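Long-range contacts in aromatic-ring-hydroxylating dioxygenase beta subunit (Catenulispora acidiphila, PDB 6VW4), which is of unknown function but binds the aromatic polyketide-type ligand S-DNPA in the pocket of an NTF2-like fold, and may have a dioxygenase-related role: residues L25-F30 and Q75-F80; K29-A34 and A57-L62; G41-T46 and A135-E140. All blocks are in the same frame, centred on the assembly; numbering follows the deposited sequence.

Contact 1 (L25-F30 and Q75-F80). With SDN ([(3S)-9-hydroxy-1-methyl-10-oxo-4,10-dihydro-3H-benzo[g]isochromen-3-yl]acetic acid), chain C.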
loop_
_atom_site.group_PDB
_atom_site.type_symbol
_atom_site.label_atom_id
_atom_site.label_comp_id
_atom_site.label_asym_id
_atom_site.label_seq_id
_atom_site.Cartn_x
_atom_site.Cartn_y
_atom_site.Cartn_z
ATOM N N LEU A 25 -7.343 4.489 15.071
ATOM C CA LEU A 25 -6.147 5.035 15.709
ATOM C C LEU A 25 -5.823 6.432 15.174
ATOM O O LEU A 25 -5.613 7.384 15.948
ATOM C CB LEU A 25 -4.973 4.084 15.479
ATOM C CG LEU A 25 -3.631 4.698 15.878
ATOM C CD1 LEU A 25 -3.664 4.852 17.384
ATOM C CD2 LEU A 25 -2.419 3.903 15.485
ATOM N N ASP A 26 -5.794 6.577 13.841
ATOM C CA ASP A 26 -5.332 7.822 13.235
ATOM C C ASP A 26 -6.321 8.962 13.448
ATOM O O ASP A 26 -5.929 10.122 13.332
ATOM C CB ASP A 26 -5.089 7.661 11.727
ATOM C CG ASP A 26 -3.926 6.698 11.396
ATOM O OD1 ASP A 26 -3.040 6.501 12.242
ATOM O OD2 ASP A 26 -3.910 6.125 10.276
ATOM N N GLU A 27 -7.593 8.667 13.728
ATOM C CA GLU A 27 -8.542 9.709 14.090
ATOM C C GLU A 27 -8.622 9.914 15.601
ATOM O O GLU A 27 -9.507 10.620 16.068
ATOM C CB GLU A 27 -9.927 9.417 13.498
ATOM C CG GLU A 27 -9.974 9.330 11.932
ATOM C CD GLU A 27 -9.726 10.674 11.169
ATOM O OE1 GLU A 27 -9.675 10.657 9.903
ATOM O OE2 GLU A 27 -9.575 11.746 11.816
ATOM N N GLY A 28 -7.694 9.346 16.361
ATOM C CA GLY A 28 -7.633 9.540 17.794
ATOM C C GLY A 28 -8.662 8.796 18.618
ATOM O O GLY A 28 -8.839 9.120 19.795
ATOM N N LYS A 29 -9.345 7.815 18.040
ATOM C CA LYS A 29 -10.330 7.013 18.752
ATOM C C LYS A 29 -9.616 5.833 19.412
ATOM O O LYS A 29 -9.758 4.667 19.031
ATOM C CB LYS A 29 -11.417 6.569 17.788
ATOM C CG LYS A 29 -12.138 7.719 17.152
ATOM C CD LYS A 29 -13.073 7.244 16.049
ATOM C CE LYS A 29 -13.923 8.397 15.540
ATOM N NZ LYS A 29 -14.060 8.486 14.054
ATOM N N PHE A 30 -8.822 6.171 20.430
ATOM C CA PHE A 30 -7.942 5.181 21.039
ATOM C C PHE A 30 -8.703 4.032 21.705
ATOM O O PHE A 30 -8.158 2.922 21.833
ATOM C CB PHE A 30 -7.031 5.849 22.065
ATOM C CG PHE A 30 -6.126 6.883 21.495
ATOM C CD1 PHE A 30 -5.707 6.812 20.180
ATOM C CD2 PHE A 30 -5.689 7.939 22.283
ATOM C CE1 PHE A 30 -4.872 7.770 19.648
ATOM C CE2 PHE A 30 -4.860 8.912 21.765
ATOM C CZ PHE A 30 -4.442 8.829 20.440
ATOM N N GLN A 75 -1.884 15.395 12.120
ATOM C CA GLN A 75 -2.626 14.273 11.536
ATOM C C GLN A 75 -1.657 13.188 11.093
ATOM O O GLN A 75 -0.931 13.358 10.113
ATOM C CB GLN A 75 -3.499 14.715 10.361
ATOM C CG GLN A 75 -4.420 13.608 9.820
ATOM C CD GLN A 75 -5.341 13.015 10.891
ATOM O OE1 GLN A 75 -6.220 13.705 11.407
ATOM N NE2 GLN A 75 -5.138 11.737 11.229
ATOM N N ARG A 76 -1.665 12.081 11.794
ATOM C CA ARG A 76 -0.869 10.929 11.423
ATOM C C ARG A 76 -1.688 9.949 10.582
ATOM O O ARG A 76 -2.915 9.891 10.679
ATOM C CB ARG A 76 -0.382 10.185 12.650
ATOM C CG ARG A 76 -0.015 11.050 13.824
ATOM C CD ARG A 76 1.356 10.646 14.365
ATOM N NE ARG A 76 1.452 9.218 14.658
ATOM C CZ ARG A 76 2.596 8.573 14.860
ATOM N NH1 ARG A 76 3.742 9.236 14.800
ATOM N NH2 ARG A 76 2.594 7.270 15.113
ATOM N N ARG A 77 -0.979 9.182 9.750
ATOM C CA ARG A 77 -1.528 8.142 8.894
ATOM C C ARG A 77 -0.567 6.968 8.924
ATOM O O ARG A 77 0.644 7.169 8.860
ATOM C CB ARG A 77 -1.685 8.575 7.439
ATOM C CG ARG A 77 -2.713 9.645 7.175
ATOM C CD ARG A 77 -4.095 9.234 7.606
ATOM N NE ARG A 77 -4.967 10.388 7.551
ATOM C CZ ARG A 77 -6.159 10.446 8.114
ATOM N NH1 ARG A 77 -6.616 9.406 8.766
ATOM N NH2 ARG A 77 -6.881 11.549 8.025
ATOM N N HIS A 78 -1.095 5.757 9.032
ATOM C CA HIS A 78 -0.305 4.538 8.980
ATOM C C HIS A 78 -0.702 3.783 7.732
ATOM O O HIS A 78 -1.853 3.339 7.624
ATOM C CB HIS A 78 -0.556 3.641 10.187
ATOM C CG HIS A 78 -0.065 4.222 11.457
ATOM N ND1 HIS A 78 -0.739 5.216 12.120
ATOM C CD2 HIS A 78 1.049 3.966 12.179
ATOM C CE1 HIS A 78 -0.051 5.561 13.194
ATOM N NE2 HIS A 78 1.027 4.803 13.262
ATOM N N MET A 79 0.251 3.585 6.829
ATOM C CA MET A 79 0.016 2.859 5.589
ATOM C C MET A 79 0.636 1.483 5.651
ATOM O O MET A 79 1.870 1.355 5.676
ATOM C CB MET A 79 0.607 3.632 4.419
ATOM C CG MET A 79 -0.268 4.766 4.056
ATOM S SD MET A 79 0.645 6.115 3.324
ATOM C CE MET A 79 -0.748 7.294 3.282
ATOM N N PHE A 80 -0.214 0.477 5.554
ATOM C CA PHE A 80 0.235 -0.891 5.618
ATOM C C PHE A 80 0.425 -1.411 4.203
ATOM O O PHE A 80 -0.418 -1.170 3.340
ATOM C CB PHE A 80 -0.793 -1.714 6.362
ATOM C CG PHE A 80 -0.843 -1.483 7.849
ATOM C CD1 PHE A 80 -0.174 -0.438 8.441
ATOM C CD2 PHE A 80 -1.617 -2.331 8.665
ATOM C CE1 PHE A 80 -0.227 -0.258 9.816
ATOM C CE2 PHE A 80 -1.673 -2.150 10.029
ATOM C CZ PHE A 80 -0.986 -1.109 10.606
HETATM O O4 SDN C . -0.511 0.877 15.918
HETATM C C11 SDN C . 0.541 0.635 15.033
HETATM C C12 SDN C . 1.722 1.375 15.074
HETATM C C13 SDN C . 1.860 2.488 16.138
HETATM O O5 SDN C . 0.974 2.698 16.900
HETATM C C14 SDN C . 3.142 3.299 16.193
HETATM C C15 SDN C . 3.300 4.400 17.269
HETATM O O3 SDN C . 4.654 4.677 17.687
HETATM C C16 SDN C . 2.112 5.040 18.002
HETATM C C10 SDN C . 0.391 -0.332 14.053
HETATM C C9 SDN C . 1.423 -0.587 13.136
HETATM C C8 SDN C . 2.603 0.138 13.185
HETATM C C7 SDN C . 2.760 1.130 14.148
HETATM C C6 SDN C . 4.087 1.955 14.189
HETATM C C5 SDN C . 4.214 3.034 15.262
HETATM C C4 SDN C . 5.454 3.808 15.334
HETATM C C3 SDN C . 5.640 4.639 16.594
HETATM C C2 SDN C . 5.611 6.025 15.978
HETATM C C1 SDN C . 6.862 6.877 15.923
HETATM O O2 SDN C . 7.950 6.412 16.336
HETATM O O1 SDN C . 6.770 8.054 15.466
HETATM O O HOH W 1 -3.352 11.756 14.111
#
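A polar, partly buried contact ties the C-terminal end of helix 8-26 to the start of strand 75-86, with Asp26 reaching across to the strand. Its carboxylate spans two donors of His78. OD1 offers its syn lone pair to His78 ND1 at 2.6 Å, and because carboxylate and imidazole planes lie only 10° apart, the bond runs in the plane of both groups. OD2 accepts from the backbone N of His78 at 3.1 Å, the donor standing out of the carboxylate plane, and also bonds Tyr101 OH of the second subunit. An aspartate is short enough to reach ring and backbone together, and the pair fixes the imidazole's rotation.

In the NTF2-like fold such helix and sheet elements enclose a cone-shaped pocket, here filled by the ligand: His78 NE2 approaches its C13 to 3.8 Å, and Leu25 CD2 touches both His78 CE1, 3.7 Å away, and the ligand's O4. Arg76, its chain bent at chi2 and chi3, brings NH1 to carboxylate atom O1 of the ligand in a weak 3.3 Å bond.

A Schellman motif ends the helix, Gly28 adopting the positive phi, and closes on Ala24 O and Leu25 O. Asp26 O takes Gln75 NE2 at 2.8 Å, from above the carbonyl plane, and a water shared with Arg76 N. Facing the second subunit, the Arg77 guanidinium meets Glu27 OE1 at its edge in a long salt bridge whose hydrogen bonds, from NH1 and NH2, are weak, while its stronger partner is Asp142 of the second subunit.

Contact 2 (K29-A34 and A57-L62). With SDN ([(3S)-9-hydroxy-1-methyl-10-oxo-4,10-dihydro-3H-benzo[g]isochromen-3-yl]acetic acid), chain C.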
loop_
_atom_site.group_PDB
_atom_site.type_symbol
_atom_site.label_atom_id
_atom_site.label_comp_id
_atom_site.label_asym_id
_atom_site.label_seq_id
_atom_site.Cartn_x
_atom_site.Cartn_y
_atom_site.Cartn_z
ATOM N N LYS A 29 -9.345 7.815 18.040
ATOM C CA LYS A 29 -10.330 7.013 18.752
ATOM C C LYS A 29 -9.616 5.833 19.412
ATOM O O LYS A 29 -9.758 4.667 19.031
ATOM C CB LYS A 29 -11.417 6.569 17.788
ATOM C CG LYS A 29 -12.138 7.719 17.152
ATOM C CD LYS A 29 -13.073 7.244 16.049
ATOM C CE LYS A 29 -13.923 8.397 15.540
ATOM N NZ LYS A 29 -14.060 8.486 14.054
ATOM N N PHE A 30 -8.822 6.171 20.430
ATOM C CA PHE A 30 -7.942 5.181 21.039
ATOM C C PHE A 30 -8.703 4.032 21.705
ATOM O O PHE A 30 -8.158 2.922 21.833
ATOM C CB PHE A 30 -7.031 5.849 22.065
ATOM C CG PHE A 30 -6.126 6.883 21.495
ATOM C CD1 PHE A 30 -5.707 6.812 20.180
ATOM C CD2 PHE A 30 -5.689 7.939 22.283
ATOM C CE1 PHE A 30 -4.872 7.770 19.648
ATOM C CE2 PHE A 30 -4.860 8.912 21.765
ATOM C CZ PHE A 30 -4.442 8.829 20.440
ATOM N N GLU A 31 -9.936 4.264 22.162
ATOM C CA GLU A 31 -10.677 3.179 22.809
ATOM C C GLU A 31 -11.177 2.185 21.774
ATOM O O GLU A 31 -11.038 0.967 21.948
ATOM C CB GLU A 31 -11.856 3.726 23.620
ATOM C CG GLU A 31 -11.448 4.505 24.871
ATOM C CD GLU A 31 -11.102 5.976 24.581
ATOM O OE1 GLU A 31 -11.050 6.774 25.552
ATOM O OE2 GLU A 31 -10.873 6.338 23.398
ATOM N N GLU A 32 -11.736 2.697 20.675
ATOM C CA GLU A 32 -12.153 1.827 19.578
ATOM C C GLU A 32 -10.985 0.986 19.092
ATOM O O GLU A 32 -11.149 -0.189 18.755
ATOM C CB GLU A 32 -12.677 2.646 18.401
ATOM C CG GLU A 32 -14.018 3.256 18.542
ATOM C CD GLU A 32 -14.471 3.882 17.223
ATOM O OE1 GLU A 32 -14.075 3.377 16.134
ATOM O OE2 GLU A 32 -15.228 4.875 17.282
ATOM N N TYR A 33 -9.791 1.590 19.035
ATOM C CA TYR A 33 -8.620 0.858 18.588
ATOM C C TYR A 33 -8.301 -0.249 19.562
ATOM O O TYR A 33 -8.017 -1.376 19.147
ATOM C CB TYR A 33 -7.423 1.794 18.414
ATOM C CG TYR A 33 -6.078 1.119 18.171
ATOM C CD1 TYR A 33 -5.734 0.682 16.918
ATOM C CD2 TYR A 33 -5.160 0.933 19.195
ATOM C CE1 TYR A 33 -4.523 0.100 16.660
ATOM C CE2 TYR A 33 -3.934 0.321 18.946
ATOM C CZ TYR A 33 -3.624 -0.064 17.655
ATOM O OH TYR A 33 -2.441 -0.665 17.327
ATOM N N ALA A 34 -8.339 0.050 20.864
ATOM C CA ALA A 34 -8.023 -0.984 21.849
ATOM C C ALA A 34 -9.053 -2.105 21.829
ATOM O O ALA A 34 -8.714 -3.249 22.117
ATOM C CB ALA A 34 -7.914 -0.386 23.258
ATOM N N ALA A 57 -4.194 -0.624 29.311
ATOM C CA ALA A 57 -2.804 -0.212 29.189
ATOM C C ALA A 57 -2.531 0.343 27.790
ATOM O O ALA A 57 -1.764 1.303 27.630
ATOM C CB ALA A 57 -1.888 -1.391 29.505
ATOM N N ILE A 58 -3.184 -0.230 26.775
ATOM C CA ILE A 58 -3.068 0.271 25.413
ATOM C C ILE A 58 -3.612 1.682 25.330
ATOM O O ILE A 58 -2.955 2.586 24.804
ATOM C CB ILE A 58 -3.800 -0.668 24.432
ATOM C CG1 ILE A 58 -2.959 -1.892 24.144
ATOM C CG2 ILE A 58 -4.093 -0.015 23.071
ATOM C CD1 ILE A 58 -3.747 -3.037 23.465
ATOM N N VAL A 59 -4.835 1.891 25.812
ATOM C CA VAL A 59 -5.390 3.238 25.723
ATOM C C VAL A 59 -4.551 4.247 26.502
ATOM O O VAL A 59 -4.436 5.415 26.085
ATOM C CB VAL A 59 -6.847 3.282 26.201
ATOM C CG1 VAL A 59 -7.261 4.771 26.385
ATOM C CG2 VAL A 59 -7.751 2.538 25.245
ATOM N N ARG A 60 -3.981 3.836 27.639
ATOM C CA ARG A 60 -3.152 4.749 28.410
ATOM C C ARG A 60 -1.860 5.054 27.677
ATOM O O ARG A 60 -1.418 6.212 27.646
ATOM C CB ARG A 60 -2.883 4.146 29.797
ATOM C CG ARG A 60 -1.619 4.526 30.613
ATOM C CD ARG A 60 -1.495 3.522 31.858
ATOM N NE ARG A 60 -2.779 2.846 32.172
ATOM C CZ ARG A 60 -2.969 1.526 32.358
ATOM N NH1 ARG A 60 -1.968 0.657 32.312
ATOM N NH2 ARG A 60 -4.197 1.060 32.593
ATOM N N GLU A 61 -1.227 4.037 27.087
ATOM C CA GLU A 61 0.037 4.307 26.414
ATOM C C GLU A 61 -0.138 5.172 25.171
ATOM O O GLU A 61 0.805 5.855 24.787
ATOM C CB GLU A 61 0.737 3.014 26.024
ATOM C CG GLU A 61 2.167 3.254 25.512
ATOM C CD GLU A 61 3.151 2.171 25.954
ATOM O OE1 GLU A 61 3.473 2.121 27.161
ATOM O OE2 GLU A 61 3.618 1.369 25.102
ATOM N N LEU A 62 -1.310 5.161 24.528
ATOM C CA LEU A 62 -1.536 6.049 23.392
ATOM C C LEU A 62 -1.816 7.477 23.840
ATOM O O LEU A 62 -1.469 8.430 23.128
ATOM C CB LEU A 62 -2.693 5.550 22.530
ATOM C CG LEU A 62 -2.435 4.237 21.791
ATOM C CD1 LEU A 62 -3.742 3.720 21.193
ATOM C CD2 LEU A 62 -1.344 4.374 20.740
HETATM O O4 SDN C . -0.511 0.877 15.918
HETATM C C11 SDN C . 0.541 0.635 15.033
HETATM C C12 SDN C . 1.722 1.375 15.074
HETATM C C13 SDN C . 1.860 2.488 16.138
HETATM O O5 SDN C . 0.974 2.698 16.900
HETATM C C14 SDN C . 3.142 3.299 16.193
HETATM C C15 SDN C . 3.300 4.400 17.269
HETATM O O3 SDN C . 4.654 4.677 17.687
HETATM C C16 SDN C . 2.112 5.040 18.002
HETATM C C10 SDN C . 0.391 -0.332 14.053
HETATM C C9 SDN C . 1.423 -0.587 13.136
HETATM C C8 SDN C . 2.603 0.138 13.185
HETATM C C7 SDN C . 2.760 1.130 14.148
HETATM C C6 SDN C . 4.087 1.955 14.189
HETATM C C5 SDN C . 4.214 3.034 15.262
HETATM C C4 SDN C . 5.454 3.808 15.334
HETATM C C3 SDN C . 5.640 4.639 16.594
HETATM C C2 SDN C . 5.611 6.025 15.978
HETATM C C1 SDN C . 6.862 6.877 15.923
HETATM O O2 SDN C . 7.950 6.412 16.336
HETATM O O1 SDN C . 6.770 8.054 15.466
#
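Helix 30-34 packs against helix 57-62 at an axis distance of 9.0 Å, running roughly antiparallel with 142° between their directions. Both belong to the helical side of the NTF2-like fold, beside the pocket, which Tyr33 reaches, and the interface between them is apolar.

Alanine suits position 34, where its methyl faces two branched side chains: Ala34 CB sits against Val59 CG2 at 3.5 Å and also touches Ile58 CG2. Val59 CG2, placed beside its own backbone N while CG1 takes the anti position (chi1 167°), also rests on the carbonyl oxygen of Phe30.

Leu62 serves two aromatic rings. Its CB lies over the centre of the Phe30 ring, 3.8 Å from the centroid, in a CH-pi contact, and its CD1 branch reaches on to Tyr33 CD2 at 3.7 Å. Ile58 CG2 comes to the Tyr33 ring at its edge. Leu25 of helix 8-26 backs Phe30, Tyr33 and Leu62 together. Tyrosine combines a ring for this packing with a polar end for the pocket: with CG anti to the backbone N (chi1 170°), the ring extends past Leu62, and Tyr33 OH accepts a 2.8 Å hydrogen bond from ligand hydroxyl O4.

Contact 3 (G41-T46 and A135-E140). With SDN ([(3S)-9-hydroxy-1-methyl-10-oxo-4,10-dihydro-3H-benzo[g]isochromen-3-yl]acetic acid), chain C.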
loop_
_atom_site.group_PDB
_atom_site.type_symbol
_atom_site.label_atom_id
_atom_site.label_comp_id
_atom_site.label_asym_id
_atom_site.label_seq_id
_atom_site.Cartn_x
_atom_site.Cartn_y
_atom_site.Cartn_z
ATOM N N GLY A 41 -4.552 -8.348 25.045
ATOM C CA GLY A 41 -3.728 -8.117 23.860
ATOM C C GLY A 41 -2.421 -7.400 24.175
ATOM O O GLY A 41 -2.361 -6.486 25.005
ATOM N N VAL A 42 -1.356 -7.859 23.525
ATOM C CA VAL A 42 -0.020 -7.284 23.655
ATOM C C VAL A 42 0.249 -6.300 22.509
ATOM O O VAL A 42 0.181 -6.677 21.340
ATOM C CB VAL A 42 1.056 -8.384 23.644
ATOM C CG1 VAL A 42 2.411 -7.751 23.838
ATOM C CG2 VAL A 42 0.854 -9.436 24.723
ATOM N N PHE A 43 0.657 -5.080 22.848
ATOM C CA PHE A 43 1.015 -4.021 21.905
ATOM C C PHE A 43 2.407 -3.493 22.234
ATOM O O PHE A 43 2.555 -2.672 23.139
ATOM C CB PHE A 43 0.007 -2.913 22.012
ATOM C CG PHE A 43 0.180 -1.803 21.007
ATOM C CD1 PHE A 43 0.849 -2.011 19.802
ATOM C CD2 PHE A 43 -0.372 -0.549 21.254
ATOM C CE1 PHE A 43 0.962 -0.981 18.856
ATOM C CE2 PHE A 43 -0.249 0.492 20.315
ATOM C CZ PHE A 43 0.410 0.268 19.115
ATOM N N ARG A 44 3.419 -3.949 21.503
ATOM C CA ARG A 44 4.791 -3.452 21.635
ATOM C C ARG A 44 5.016 -2.451 20.499
ATOM O O ARG A 44 5.508 -2.817 19.424
ATOM C CB ARG A 44 5.781 -4.616 21.595
ATOM C CG ARG A 44 7.197 -4.271 22.110
ATOM C CD ARG A 44 7.919 -3.191 21.275
ATOM N NE ARG A 44 8.545 -3.753 20.085
ATOM C CZ ARG A 44 9.689 -4.434 20.071
ATOM N NH1 ARG A 44 10.164 -4.900 18.925
ATOM N NH2 ARG A 44 10.360 -4.649 21.194
ATOM N N HIS A 45 4.662 -1.164 20.730
ATOM C CA HIS A 45 4.709 -0.172 19.652
ATOM C C HIS A 45 6.116 0.386 19.403
ATOM O O HIS A 45 6.380 0.899 18.305
ATOM C CB HIS A 45 3.728 0.994 19.927
ATOM C CG HIS A 45 4.150 1.927 21.023
ATOM N ND1 HIS A 45 4.464 3.253 20.799
ATOM C CD2 HIS A 45 4.258 1.731 22.359
ATOM C CE1 HIS A 45 4.781 3.822 21.949
ATOM N NE2 HIS A 45 4.657 2.923 22.911
ATOM N N THR A 46 7.014 0.341 20.393
ATOM C CA THR A 46 8.347 0.892 20.195
ATOM C C THR A 46 9.411 0.016 20.842
ATOM O O THR A 46 9.288 -0.343 22.028
ATOM C CB THR A 46 8.468 2.332 20.728
ATOM O OG1 THR A 46 8.012 2.402 22.091
ATOM C CG2 THR A 46 7.669 3.305 19.849
ATOM N N ALA A 135 -4.443 -10.401 18.957
ATOM C CA ALA A 135 -3.834 -10.891 20.176
ATOM C C ALA A 135 -2.520 -10.185 20.452
ATOM O O ALA A 135 -2.194 -9.901 21.611
ATOM C CB ALA A 135 -3.587 -12.390 20.059
ATOM N N SER A 136 -1.730 -9.935 19.407
ATOM C CA SER A 136 -0.483 -9.209 19.595
ATOM C C SER A 136 -0.083 -8.418 18.351
ATOM O O SER A 136 -0.409 -8.790 17.207
ATOM C CB SER A 136 0.663 -10.165 20.016
ATOM O OG SER A 136 0.775 -11.266 19.141
ATOM N N ARG A 137 0.637 -7.326 18.611
ATOM C CA ARG A 137 1.262 -6.484 17.598
ATOM C C ARG A 137 2.664 -6.116 18.076
ATOM O O ARG A 137 2.839 -5.518 19.144
ATOM C CB ARG A 137 0.425 -5.233 17.334
ATOM C CG ARG A 137 1.159 -4.166 16.535
ATOM C CD ARG A 137 0.164 -3.233 15.897
ATOM N NE ARG A 137 -0.549 -3.922 14.841
ATOM C CZ ARG A 137 -1.623 -3.435 14.236
ATOM N NH1 ARG A 137 -2.114 -2.264 14.604
ATOM N NH2 ARG A 137 -2.233 -4.135 13.290
ATOM N N TRP A 138 3.649 -6.500 17.294
ATOM C CA TRP A 138 5.055 -6.357 17.615
ATOM C C TRP A 138 5.697 -5.485 16.530
ATOM O O TRP A 138 5.903 -5.933 15.399
ATOM C CB TRP A 138 5.689 -7.740 17.722
ATOM C CG TRP A 138 6.813 -7.729 18.673
ATOM C CD1 TRP A 138 8.140 -7.557 18.376
ATOM C CD2 TRP A 138 6.727 -7.852 20.102
ATOM N NE1 TRP A 138 8.887 -7.581 19.535
ATOM C CE2 TRP A 138 8.045 -7.756 20.607
ATOM C CE3 TRP A 138 5.666 -8.042 21.002
ATOM C CZ2 TRP A 138 8.331 -7.842 21.976
ATOM C CZ3 TRP A 138 5.953 -8.132 22.362
ATOM C CH2 TRP A 138 7.276 -8.028 22.835
ATOM N N VAL A 139 5.983 -4.231 16.868
ATOM C CA VAL A 139 6.518 -3.258 15.924
ATOM C C VAL A 139 8.033 -3.155 16.070
ATOM O O VAL A 139 8.544 -2.950 17.175
ATOM C CB VAL A 139 5.872 -1.877 16.117
ATOM C CG1 VAL A 139 6.377 -0.924 15.020
ATOM C CG2 VAL A 139 4.380 -1.977 16.071
ATOM N N GLU A 140 8.745 -3.256 14.948
ATOM C CA GLU A 140 10.139 -2.813 14.861
ATOM C C GLU A 140 10.255 -1.485 14.105
ATOM O O GLU A 140 9.377 -1.102 13.317
ATOM C CB GLU A 140 11.020 -3.850 14.175
ATOM C CG GLU A 140 10.925 -5.244 14.763
ATOM C CD GLU A 140 11.683 -5.416 16.064
ATOM O OE1 GLU A 140 11.544 -6.504 16.668
ATOM O OE2 GLU A 140 12.413 -4.479 16.486
HETATM O O4 SDN C . -0.511 0.877 15.918
HETATM C C11 SDN C . 0.541 0.635 15.033
HETATM C C12 SDN C . 1.722 1.375 15.074
HETATM C C13 SDN C . 1.860 2.488 16.138
HETATM O O5 SDN C . 0.974 2.698 16.900
HETATM C C14 SDN C . 3.142 3.299 16.193
HETATM C C15 SDN C . 3.300 4.400 17.269
HETATM O O3 SDN C . 4.654 4.677 17.687
HETATM C C16 SDN C . 2.112 5.040 18.002
HETATM C C10 SDN C . 0.391 -0.332 14.053
HETATM C C9 SDN C . 1.423 -0.587 13.136
HETATM C C8 SDN C . 2.603 0.138 13.185
HETATM C C7 SDN C . 2.760 1.130 14.148
HETATM C C6 SDN C . 4.087 1.955 14.189
HETATM C C5 SDN C . 4.214 3.034 15.262
HETATM C C4 SDN C . 5.454 3.808 15.334
HETATM C C3 SDN C . 5.640 4.639 16.594
HETATM C C2 SDN C . 5.611 6.025 15.978
HETATM C C1 SDN C . 6.862 6.877 15.923
HETATM O O2 SDN C . 7.950 6.412 16.336
HETATM O O1 SDN C . 6.770 8.054 15.466
#
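Strands 41-44 and 136-139 lie side by side as parallel neighbours, their axes 4.7 Å apart, and backbone hydrogen bonds join them. Val42 N donates to Ala135 O and Arg137 N to Val42 O; farther along, Arg44 N bonds Arg137 O and Val139 N bonds Arg44 O at 3.0 Å, the staggered pattern of a parallel pair.

Aromatic packing occupies the face bearing Val42, Arg44 and Trp138. Arg44 CB lies over the six-membered ring of Trp138, 3.5 Å from its centroid, in a CH-pi contact, while Val42 CG1 touches the ring edge at CZ3.

Charged and polar bonds hold the far end of Arg44. Bends at chi2 (-63°) and chi3 (-82°) fold it back so that NE bonds Val139 O at 3.0 Å and NH1 forms a salt bridge with Glu140 OE1 at 3.1 Å. Arginine suits this place: its methylenes lie on the indole, and the guanidinium, whose face meets Trp138 NE1 without a hydrogen bond, serves acceptors.

Ligand contacts gather on the other face, where Phe43 and Arg137 lie side by side. One face of the Arg137 guanidinium receives the ligand's C9-C10 edge, NH1 3.2 Å from C10, and Asp122 holds its NH2 in a salt bridge. Val139 CG1 touches ligand C6. Just past the strand end, His45 ND1 makes a nearly straight but weak 3.4 Å bond to ligand O3.

Strand 52-53 flanks 41-44; strand 111-126 flanks 132-139, its Val123 opposite Ala135 and Ser136 in a classic beta bulge; Ile58 and Leu62 of helix 55-68 pack on Phe43.

How the contacts relate
All three contacts border the same ligand. The segments of contacts 1 and 2 overlap at Lys29 and Phe30, though only contact 2 uses Phe30; their centres are about 12 Å apart, and they join where Leu25 CB packs on Tyr33 CD1 at 3.8 Å. Contact 2 meets contact 3, about 13 Å away between centres, through Tyr33 OH and Arg137 NH1, 3.2 Å apart in a probable hydrogen bond; Phe43 CB also packs on Ile58 CG1. Contacts 1 and 3 both reach the same sheet, with centres about 16 Å apart, and touch where Phe80 CE2 nears Arg137 NH2 at 3.9 Å. As walls of one pocket, the three supply ten of its fifteen residues.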